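Local coordinates for protein major centromere autoantigen B (Homo sapiens, PDB 1HLV) that binds the CENP-B box of centromeric DNA through helix-turn-helix domains, kinking the DNA as it does, at residues R6-V20 with R34-L46. Residues are numbered along the deposited sequence; the frame is centred on the assembly and turned at random.
With nucleotides of chain B; nucleotides of chain A.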
loop_
_atom_site.group_PDB
_atom_site.type_symbol
_atom_site.label_atom_id
_atom_site.label_comp_id
_atom_site.label_asym_id
_atom_site.label_seq_id
_atom_site.Cartn_x
_atom_site.Cartn_y
_atom_site.Cartn_z
ATOM N N ARG C 6 -6.737 -3.903 17.042
ATOM C CA ARG C 6 -7.098 -2.717 16.305
ATOM C C ARG C 6 -6.124 -2.528 15.147
ATOM O O ARG C 6 -4.915 -2.416 15.358
ATOM C CB ARG C 6 -7.046 -1.520 17.249
ATOM C CG ARG C 6 -7.098 -0.166 16.572
ATOM C CD ARG C 6 -8.522 0.347 16.387
ATOM N NE ARG C 6 -8.527 1.778 16.086
ATOM C CZ ARG C 6 -7.932 2.703 16.841
ATOM N NH1 ARG C 6 -7.278 2.349 17.946
ATOM N NH2 ARG C 6 -7.987 3.987 16.496
ATOM N N GLN C 7 -6.642 -2.522 13.924
ATOM C CA GLN C 7 -5.800 -2.305 12.753
ATOM C C GLN C 7 -5.861 -0.819 12.398
ATOM O O GLN C 7 -6.923 -0.200 12.444
ATOM C CB GLN C 7 -6.275 -3.162 11.572
ATOM C CG GLN C 7 -5.680 -4.576 11.521
ATOM C CD GLN C 7 -4.260 -4.609 10.960
ATOM O OE1 GLN C 7 -3.678 -3.569 10.626
ATOM N NE2 GLN C 7 -3.697 -5.811 10.854
ATOM N N LEU C 8 -4.713 -0.252 12.050
ATOM C CA LEU C 8 -4.623 1.164 11.719
ATOM C C LEU C 8 -4.337 1.385 10.236
ATOM O O LEU C 8 -3.775 0.513 9.574
ATOM C CB LEU C 8 -3.509 1.789 12.561
ATOM C CG LEU C 8 -3.618 1.525 14.069
ATOM C CD1 LEU C 8 -2.263 1.673 14.721
ATOM C CD2 LEU C 8 -4.617 2.486 14.691
ATOM N N THR C 9 -4.728 2.545 9.710
ATOM C CA THR C 9 -4.463 2.850 8.308
ATOM C C THR C 9 -3.057 3.414 8.195
ATOM O O THR C 9 -2.468 3.852 9.181
ATOM C CB THR C 9 -5.420 3.912 7.733
ATOM O OG1 THR C 9 -5.190 5.164 8.387
ATOM C CG2 THR C 9 -6.872 3.486 7.908
ATOM N N PHE C 10 -2.515 3.413 6.986
ATOM C CA PHE C 10 -1.182 3.943 6.807
ATOM C C PHE C 10 -1.140 5.414 7.169
ATOM O O PHE C 10 -0.137 5.891 7.700
ATOM C CB PHE C 10 -0.694 3.689 5.381
ATOM C CG PHE C 10 -0.246 2.276 5.162
ATOM C CD1 PHE C 10 -0.941 1.428 4.312
ATOM C CD2 PHE C 10 0.852 1.772 5.860
ATOM C CE1 PHE C 10 -0.553 0.095 4.158
ATOM C CE2 PHE C 10 1.248 0.440 5.713
ATOM C CZ PHE C 10 0.545 -0.398 4.863
ATOM N N ARG C 11 -2.232 6.128 6.911
ATOM C CA ARG C 11 -2.282 7.539 7.252
ATOM C C ARG C 11 -2.226 7.713 8.780
ATOM O O ARG C 11 -1.551 8.610 9.280
ATOM C CB ARG C 11 -3.551 8.178 6.679
ATOM C CG ARG C 11 -3.688 9.666 6.970
ATOM C CD ARG C 11 -2.565 10.505 6.357
ATOM N NE ARG C 11 -2.867 10.962 5.000
ATOM C CZ ARG C 11 -2.537 10.316 3.883
ATOM N NH1 ARG C 11 -1.880 9.163 3.939
ATOM N NH2 ARG C 11 -2.868 10.826 2.701
ATOM N N GLU C 12 -2.912 6.840 9.517
ATOM C CA GLU C 12 -2.928 6.908 10.979
ATOM C C GLU C 12 -1.560 6.579 11.584
ATOM O O GLU C 12 -1.107 7.240 12.526
ATOM C CB GLU C 12 -3.988 5.954 11.550
ATOM C CG GLU C 12 -5.429 6.441 11.420
ATOM C CD GLU C 12 -6.458 5.313 11.544
ATOM O OE1 GLU C 12 -7.634 5.606 11.856
ATOM O OE2 GLU C 12 -6.100 4.135 11.315
ATOM N N LYS C 13 -0.911 5.546 11.050
ATOM C CA LYS C 13 0.403 5.153 11.542
ATOM C C LYS C 13 1.417 6.229 11.168
ATOM O O LYS C 13 2.372 6.478 11.892
ATOM C CB LYS C 13 0.805 3.783 10.977
ATOM C CG LYS C 13 0.121 2.628 11.711
ATOM C CD LYS C 13 0.389 1.258 11.088
ATOM C CE LYS C 13 -0.305 1.115 9.731
ATOM N NZ LYS C 13 -0.346 -0.299 9.262
ATOM N N SER C 14 1.191 6.881 10.042
ATOM C CA SER C 14 2.076 7.950 9.617
ATOM C C SER C 14 1.968 9.127 10.607
ATOM O O SER C 14 2.974 9.739 10.981
ATOM C CB SER C 14 1.687 8.411 8.215
ATOM O OG SER C 14 2.488 9.494 7.806
ATOM N N ARG C 15 0.747 9.432 11.036
ATOM C CA ARG C 15 0.529 10.527 11.970
ATOM C C ARG C 15 1.194 10.214 13.307
ATOM O O ARG C 15 1.842 11.074 13.909
ATOM C CB ARG C 15 -0.970 10.768 12.175
ATOM C CG ARG C 15 -1.282 11.928 13.109
ATOM C CD ARG C 15 -2.780 12.107 13.296
ATOM N NE ARG C 15 -3.102 13.064 14.354
ATOM C CZ ARG C 15 -4.336 13.324 14.780
ATOM N NH1 ARG C 15 -5.373 12.701 14.239
ATOM N NH2 ARG C 15 -4.535 14.198 15.758
ATOM N N ILE C 16 1.029 8.980 13.771
ATOM C CA ILE C 16 1.625 8.551 15.030
ATOM C C ILE C 16 3.145 8.724 14.964
ATOM O O ILE C 16 3.764 9.239 15.895
ATOM C CB ILE C 16 1.273 7.070 15.323
ATOM C CG1 ILE C 16 -0.221 6.957 15.617
ATOM C CG2 ILE C 16 2.083 6.541 16.494
ATOM C CD1 ILE C 16 -0.707 5.544 15.810
ATOM N N ILE C 17 3.736 8.294 13.854
ATOM C CA ILE C 17 5.174 8.405 13.654
ATOM C C ILE C 17 5.583 9.869 13.713
ATOM O O ILE C 17 6.521 10.239 14.413
ATOM C CB ILE C 17 5.584 7.815 12.285
ATOM C CG1 ILE C 17 5.490 6.290 12.333
ATOM C CG2 ILE C 17 6.991 8.248 11.919
ATOM C CD1 ILE C 17 5.512 5.643 10.965
ATOM N N GLN C 18 4.864 10.697 12.966
ATOM C CA GLN C 18 5.138 12.124 12.916
ATOM C C GLN C 18 5.031 12.744 14.307
ATOM O O GLN C 18 5.777 13.663 14.651
ATOM C CB GLN C 18 4.147 12.803 11.973
ATOM C CG GLN C 18 4.309 14.304 11.887
ATOM C CD GLN C 18 3.174 14.975 11.135
ATOM O OE1 GLN C 18 3.133 16.203 11.026
ATOM N NE2 GLN C 18 2.243 14.174 10.613
ATOM N N GLU C 19 4.099 12.239 15.106
ATOM C CA GLU C 19 3.907 12.755 16.452
ATOM C C GLU C 19 5.162 12.542 17.296
ATOM O O GLU C 19 5.587 13.435 18.032
ATOM C CB GLU C 19 2.717 12.067 17.125
ATOM C CG GLU C 19 2.360 12.645 18.484
ATOM C CD GLU C 19 1.651 13.988 18.382
ATOM O OE1 GLU C 19 1.771 14.652 17.330
ATOM O OE2 GLU C 19 0.980 14.383 19.359
ATOM N N VAL C 20 5.755 11.359 17.186
ATOM C CA VAL C 20 6.946 11.036 17.953
ATOM C C VAL C 20 8.167 11.850 17.538
ATOM O O VAL C 20 8.971 12.228 18.384
ATOM C CB VAL C 20 7.278 9.532 17.853
ATOM C CG1 VAL C 20 8.621 9.244 18.509
ATOM C CG2 VAL C 20 6.181 8.720 18.529
ATOM N N ARG C 34 -2.096 9.151 23.970
ATOM C CA ARG C 34 -2.751 10.125 23.108
ATOM C C ARG C 34 -3.472 9.486 21.930
ATOM O O ARG C 34 -4.481 10.009 21.461
ATOM C CB ARG C 34 -1.739 11.128 22.572
ATOM C CG ARG C 34 -1.122 12.004 23.628
ATOM C CD ARG C 34 -0.236 13.047 22.986
ATOM N NE ARG C 34 0.309 13.962 23.976
ATOM C CZ ARG C 34 0.945 15.087 23.673
ATOM N NH1 ARG C 34 1.116 15.429 22.399
ATOM N NH2 ARG C 34 1.398 15.872 24.641
ATOM N N PHE C 35 -2.944 8.371 21.439
ATOM C CA PHE C 35 -3.569 7.688 20.318
ATOM C C PHE C 35 -4.332 6.475 20.780
ATOM O O PHE C 35 -4.931 5.767 19.975
ATOM C CB PHE C 35 -2.527 7.299 19.271
ATOM C CG PHE C 35 -1.937 8.476 18.566
ATOM C CD1 PHE C 35 -0.757 9.054 19.018
ATOM C CD2 PHE C 35 -2.604 9.059 17.496
ATOM C CE1 PHE C 35 -0.252 10.197 18.419
ATOM C CE2 PHE C 35 -2.107 10.209 16.886
ATOM C CZ PHE C 35 -0.928 10.779 17.350
ATOM N N ASN C 36 -4.312 6.245 22.087
ATOM C CA ASN C 36 -5.034 5.126 22.668
ATOM C C ASN C 36 -4.610 3.795 22.051
ATOM O O ASN C 36 -5.440 3.046 21.544
ATOM C CB ASN C 36 -6.537 5.331 22.463
ATOM C CG ASN C 36 -7.378 4.322 23.226
ATOM O OD1 ASN C 36 -8.499 4.015 22.823
ATOM N ND2 ASN C 36 -6.849 3.815 24.339
ATOM N N ILE C 37 -3.313 3.517 22.080
ATOM C CA ILE C 37 -2.779 2.266 21.551
ATOM C C ILE C 37 -1.765 1.729 22.549
ATOM O O ILE C 37 -1.127 2.496 23.270
ATOM C CB ILE C 37 -2.059 2.465 20.206
ATOM C CG1 ILE C 37 -0.945 3.502 20.367
ATOM C CG2 ILE C 37 -3.054 2.860 19.136
ATOM C CD1 ILE C 37 -0.073 3.666 19.135
ATOM N N PRO C 38 -1.593 0.403 22.599
ATOM C CA PRO C 38 -0.629 -0.177 23.539
ATOM C C PRO C 38 0.778 0.331 23.245
ATOM O O PRO C 38 1.133 0.546 22.085
ATOM C CB PRO C 38 -0.754 -1.679 23.280
ATOM C CG PRO C 38 -2.161 -1.832 22.749
ATOM C CD PRO C 38 -2.277 -0.648 21.828
ATOM N N PRO C 39 1.594 0.553 24.290
ATOM C CA PRO C 39 2.962 1.035 24.047
ATOM C C PRO C 39 3.683 0.035 23.152
ATOM O O PRO C 39 4.560 0.383 22.357
ATOM C CB PRO C 39 3.558 1.134 25.455
ATOM C CG PRO C 39 2.679 0.235 26.291
ATOM C CD PRO C 39 1.312 0.456 25.730
ATOM N N SER C 40 3.272 -1.218 23.292
ATOM C CA SER C 40 3.790 -2.324 22.500
ATOM C C SER C 40 3.541 -2.006 21.015
ATOM O O SER C 40 4.432 -2.137 20.176
ATOM C CB SER C 40 3.040 -3.598 22.890
ATOM O OG SER C 40 3.476 -4.703 22.132
ATOM N N THR C 41 2.317 -1.580 20.706
ATOM C CA THR C 41 1.939 -1.238 19.344
ATOM C C THR C 41 2.717 -0.032 18.817
ATOM O O THR C 41 3.105 -0.003 17.649
ATOM C CB THR C 41 0.424 -0.951 19.256
ATOM O OG1 THR C 41 -0.301 -2.132 19.619
ATOM C CG2 THR C 41 0.031 -0.524 17.842
ATOM N N LEU C 42 2.947 0.964 19.672
ATOM C CA LEU C 42 3.691 2.156 19.256
ATOM C C LEU C 42 5.136 1.808 18.888
ATOM O O LEU C 42 5.683 2.323 17.901
ATOM C CB LEU C 42 3.693 3.205 20.366
ATOM C CG LEU C 42 4.601 4.419 20.126
ATOM C CD1 LEU C 42 4.225 5.148 18.832
ATOM C CD2 LEU C 42 4.497 5.350 21.325
ATOM N N SER C 43 5.748 0.938 19.686
ATOM C CA SER C 43 7.120 0.521 19.436
ATOM C C SER C 43 7.241 -0.158 18.073
ATOM O O SER C 43 8.103 0.195 17.260
ATOM C CB SER C 43 7.591 -0.444 20.524
ATOM O OG SER C 43 7.653 0.194 21.786
ATOM N N THR C 44 6.372 -1.131 17.816
ATOM C CA THR C 44 6.443 -1.826 16.546
ATOM C C THR C 44 6.179 -0.875 15.375
ATOM O O THR C 44 6.769 -1.036 14.309
ATOM C CB THR C 44 5.523 -3.075 16.529
ATOM O OG1 THR C 44 4.978 -3.258 15.219
ATOM C CG2 THR C 44 4.434 -2.952 17.544
ATOM N N ILE C 45 5.333 0.134 15.573
ATOM C CA ILE C 45 5.093 1.109 14.510
ATOM C C ILE C 45 6.392 1.883 14.247
ATOM O O ILE C 45 6.807 2.069 13.097
ATOM C CB ILE C 45 4.003 2.129 14.896
ATOM C CG1 ILE C 45 2.623 1.457 14.878
ATOM C CG2 ILE C 45 4.053 3.325 13.951
ATOM C CD1 ILE C 45 1.472 2.395 15.243
ATOM N N LEU C 46 7.027 2.344 15.324
ATOM C CA LEU C 46 8.277 3.081 15.203
ATOM C C LEU C 46 9.361 2.225 14.559
ATOM O O LEU C 46 10.142 2.724 13.751
ATOM C CB LEU C 46 8.748 3.580 16.572
ATOM C CG LEU C 46 7.900 4.693 17.193
ATOM C CD1 LEU C 46 8.550 5.158 18.486
ATOM C CD2 LEU C 46 7.773 5.857 16.224
ATOM P P DC B 15 -3.483 -3.558 18.958
ATOM O OP1 DC B 15 -4.949 -3.661 19.180
ATOM O OP2 DC B 15 -2.846 -2.216 18.885
ATOM O "O5'" DC B 15 -2.765 -4.449 20.063
ATOM C "C5'" DC B 15 -3.284 -5.734 20.393
ATOM C "C4'" DC B 15 -2.338 -6.462 21.320
ATOM O "O4'" DC B 15 -1.173 -6.948 20.608
ATOM C "C3'" DC B 15 -1.797 -5.633 22.484
ATOM O "O3'" DC B 15 -1.673 -6.495 23.614
ATOM C "C2'" DC B 15 -0.401 -5.261 22.009
ATOM C "C1'" DC B 15 -0.005 -6.546 21.308
ATOM N N1 DC B 15 1.112 -6.481 20.346
ATOM C C2 DC B 15 1.722 -7.683 19.962
ATOM O O2 DC B 15 1.307 -8.744 20.451
ATOM N N3 DC B 15 2.739 -7.658 19.070
ATOM C C4 DC B 15 3.154 -6.492 18.563
ATOM N N4 DC B 15 4.153 -6.517 17.669
ATOM C C5 DC B 15 2.559 -5.249 18.945
ATOM C C6 DC B 15 1.549 -5.292 19.832
ATOM P P DA B 14 0.147 -2.744 13.026
ATOM O OP1 DA B 14 -0.613 -1.776 12.202
ATOM O OP2 DA B 14 1.531 -2.413 13.467
ATOM O "O5'" DA B 14 -0.721 -3.119 14.309
ATOM C "C5'" DA B 14 -2.023 -3.672 14.157
ATOM C "C4'" DA B 14 -2.405 -4.485 15.371
ATOM O "O4'" DA B 14 -1.709 -5.747 15.413
ATOM C "C3'" DA B 14 -2.141 -3.834 16.719
ATOM O "O3'" DA B 14 -3.148 -4.332 17.600
ATOM C "C2'" DA B 14 -0.773 -4.385 17.084
ATOM C "C1'" DA B 14 -0.869 -5.814 16.565
ATOM N N9 DA B 14 0.380 -6.437 16.130
ATOM C C8 DA B 14 1.391 -5.872 15.392
ATOM N N7 DA B 14 2.304 -6.729 15.006
ATOM C C5 DA B 14 1.883 -7.932 15.555
ATOM C C6 DA B 14 2.399 -9.233 15.479
ATOM N N6 DA B 14 3.469 -9.558 14.752
ATOM N N1 DA B 14 1.759 -10.208 16.167
ATOM C C2 DA B 14 0.656 -9.885 16.853
ATOM N N3 DA B 14 0.055 -8.702 16.974
ATOM C C4 DA B 14 0.728 -7.757 16.291
ATOM P P DT A 4 10.278 2.622 22.450
ATOM O OP1 DT A 4 10.943 3.610 21.561
ATOM O OP2 DT A 4 8.794 2.545 22.492
ATOM O "O5'" DT A 4 10.870 1.194 22.099
ATOM C "C5'" DT A 4 12.200 0.897 22.489
ATOM C "C4'" DT A 4 12.470 -0.584 22.402
ATOM O "O4'" DT A 4 11.840 -1.304 23.490
ATOM C "C3'" DT A 4 12.013 -1.248 21.106
ATOM O "O3'" DT A 4 13.110 -1.980 20.573
ATOM C "C2'" DT A 4 10.886 -2.174 21.548
ATOM C "C1'" DT A 4 11.253 -2.491 22.990
ATOM N N1 DT A 4 10.129 -2.848 23.884
ATOM C C2 DT A 4 10.181 -4.057 24.547
ATOM O O2 DT A 4 11.091 -4.863 24.398
ATOM N N3 DT A 4 9.127 -4.294 25.395
ATOM C C4 DT A 4 8.049 -3.465 25.636
ATOM O O4 DT A 4 7.188 -3.796 26.450
ATOM C C5 DT A 4 8.038 -2.235 24.885
ATOM C C7 DT A 4 6.880 -1.299 25.053
ATOM C C6 DT A 4 9.069 -1.987 24.059
#
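Ile-16 lies over one face of the Phe-35 ring, the two side chains running alongside in opposite senses. Ile-16 CG1 stands 3.8 Å from the Phe-35 centroid and only 14° off the ring normal, which identifies a CH-pi contact. The ring's edge meets Glu-19, whose CG lies 3.6 Å from Phe-35 CE1, and Arg-15 NE, the latter's guanidinium plane nearly perpendicular to the ring. A bend at chi2 turns the Glu-19 carboxylate to Arg-34, where NH1 donates to OE2 at 3.2 Å. This salt bridge is in plane for the guanidinium, but the N-H comes to OE2 on its anti side, tilted from the carboxylate plane, and the 142° N-H...O angle is far from straight. Glu-30 also pairs with Arg-34.

The two branches of Ile-16 diverge. Its CG2, anti to the backbone N, packs 3.5 Å from Leu-42 CD1, while CD1 meets Ile-37 CD1 tip to tip. The Ile-45 side chain crosses that of Ile-16 at about a right angle, and its CD1 sits 3.8 Å from both Leu-8 CD1 and Lys-13 CG; Lys-13 then leads its amine away to Lys-67 O and, weakly, to OP1 of DA14 of chain B.

Both segments grip one DC15 phosphate of chain B: Arg-6 N reaches OP1 at 2.8 Å, and Thr-41 OG1 donates to OP2 at 2.7 Å. Ser-40 OG hydrogen-bonds N7 of a guanine base, consistent with helix 39-47 as the recognition helix of a helix-turn-helix. Helix 10-20 crosses helix 39-46 at -90°, their axes 10.1 Å apart; within the N-terminal DNA-binding domain, helix 28-35 packs against Glu-19 and Val-20, and Ile-52 of helix 49-59 touches Ile-17 and Ile-45.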